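Long-range contact in titin (Homo sapiens, PDB 2J8H), which serves as a giant elastic structural protein of muscle, here represented by a rigid tandem of two A-band immunoglobulin domains: residues P132-T137 and V178-R183. Numbering follows the deposited sequence.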
# COMPACT_ATOMS: atom_id res chain seq x y z
N PRO A 132 19.98 -3.36 2.77
CA PRO A 132 21.10 -4.11 3.27
C PRO A 132 20.94 -4.59 4.69
O PRO A 132 20.25 -3.96 5.48
CB PRO A 132 22.26 -3.11 3.17
CG PRO A 132 21.93 -2.26 2.10
CD PRO A 132 20.42 -2.09 2.18
N ASP A 133 21.57 -5.71 5.02
CA ASP A 133 21.48 -6.28 6.36
C ASP A 133 21.85 -5.18 7.35
O ASP A 133 22.86 -4.50 7.16
CB ASP A 133 22.42 -7.49 6.53
CG ASP A 133 22.05 -8.68 5.63
OD1 ASP A 133 20.99 -8.66 4.97
OD2 ASP A 133 22.83 -9.66 5.58
N PRO A 134 21.01 -4.95 8.37
CA PRO A 134 21.22 -3.84 9.27
C PRO A 134 22.27 -4.08 10.37
O PRO A 134 22.58 -5.23 10.71
CB PRO A 134 19.84 -3.65 9.89
CG PRO A 134 19.28 -4.99 9.92
CD PRO A 134 19.79 -5.70 8.71
N VAL A 135 22.86 -2.99 10.84
CA VAL A 135 23.67 -3.02 12.02
C VAL A 135 22.74 -3.10 13.22
O VAL A 135 21.80 -2.32 13.33
CB VAL A 135 24.55 -1.79 12.14
CG1 VAL A 135 25.30 -1.83 13.47
CG2 VAL A 135 25.55 -1.73 10.95
N ILE A 136 23.01 -4.05 14.10
CA ILE A 136 22.20 -4.29 15.28
C ILE A 136 22.98 -3.84 16.49
O ILE A 136 24.15 -4.15 16.62
CB ILE A 136 21.91 -5.79 15.44
CG1 ILE A 136 21.04 -6.31 14.29
CG2 ILE A 136 21.30 -6.09 16.83
CD1 ILE A 136 19.70 -5.60 14.10
N THR A 137 22.33 -3.08 17.37
CA THR A 137 22.94 -2.73 18.65
C THR A 137 21.98 -2.95 19.79
O THR A 137 20.78 -2.82 19.62
CB THR A 137 23.43 -1.28 18.70
OG1 THR A 137 22.32 -0.40 18.60
CG2 THR A 137 24.41 -0.98 17.60
N VAL A 178 16.97 -2.34 21.70
CA VAL A 178 17.58 -2.97 20.52
C VAL A 178 17.30 -2.05 19.33
O VAL A 178 16.18 -1.49 19.18
CB VAL A 178 17.03 -4.38 20.27
CG1 VAL A 178 15.52 -4.36 20.17
CG2 VAL A 178 17.70 -5.02 19.03
N CYS A 179 18.31 -1.87 18.49
CA CYS A 179 18.22 -0.94 17.40
C CYS A 179 18.78 -1.59 16.14
O CYS A 179 19.79 -2.29 16.22
CB CYS A 179 18.97 0.32 17.79
SG CYS A 179 19.00 1.66 16.56
N ALA A 180 18.09 -1.40 15.02
CA ALA A 180 18.55 -1.86 13.71
C ALA A 180 18.68 -0.63 12.83
O ALA A 180 17.77 0.20 12.78
CB ALA A 180 17.54 -2.85 13.10
N LYS A 181 19.82 -0.52 12.14
CA LYS A 181 20.12 0.60 11.23
C LYS A 181 20.62 0.08 9.89
O LYS A 181 21.51 -0.77 9.84
CB LYS A 181 21.24 1.50 11.78
CG LYS A 181 21.05 2.06 13.17
CD LYS A 181 22.41 2.33 13.87
CE LYS A 181 22.23 2.99 15.26
NZ LYS A 181 21.62 2.12 16.31
N ASN A 182 20.07 0.62 8.81
CA ASN A 182 20.74 0.56 7.51
C ASN A 182 20.51 1.86 6.78
O ASN A 182 20.02 2.83 7.38
CB ASN A 182 20.31 -0.68 6.69
CG ASN A 182 18.86 -0.66 6.26
OD1 ASN A 182 18.14 0.33 6.42
ND2 ASN A 182 18.42 -1.79 5.71
N ARG A 183 20.86 1.89 5.49
CA ARG A 183 20.76 3.11 4.72
C ARG A 183 19.34 3.61 4.53
O ARG A 183 19.15 4.77 4.20
CB ARG A 183 21.46 2.93 3.34
CG ARG A 183 20.77 1.92 2.40
CD ARG A 183 21.47 1.84 1.06
NE ARG A 183 22.85 1.36 1.18
CZ ARG A 183 23.63 1.06 0.15
NH1 ARG A 183 23.18 1.18 -1.10
NH2 ARG A 183 24.88 0.63 0.37
O HOH W 1 21.98 -0.51 15.37
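N182 reaches across to P132 with its amide: ND2 donates to P132 O at 2.8 Å, almost straight at the hydrogen (176°). The bond lies in both the amide and the carbonyl plane, on a lone pair of P132 O. With chi1 at 66°, CG stands between the backbone N and the carbonyl carbon, which sends the amide across the gap at about a right angle to the P132 ring. The same amide also grips strand 86-102, ND2 donating to V98 O and OD1 accepting from A100 N, and OD1 takes F184 N as well. Cut back to an alanine, this position would probably leave P132 O, V98 O and the amides of A100 and F184 without their side-chain partner, untying the P132 turn from the strand. Next along, the R183 guanidinium presents one face to the ring, P132 CG lying 3.8 Å from NE. Beyond P134 the chains zip up antiparallel, V135 pairing with K181 and T137 with C179 through paired backbone bonds. On the inner face, I136 CD1 rests on A180 CB at 3.6 Å, and P134 CB packs against the same methyl; F128 lies against both P134 and I136. On the other face K181 bends at its last torsion, and NZ donates to a water (2.8 Å), which in turn donates to V135 O (2.7 Å). The pairing is that of the C and F strands in an I-set immunoglobulin β-sandwich.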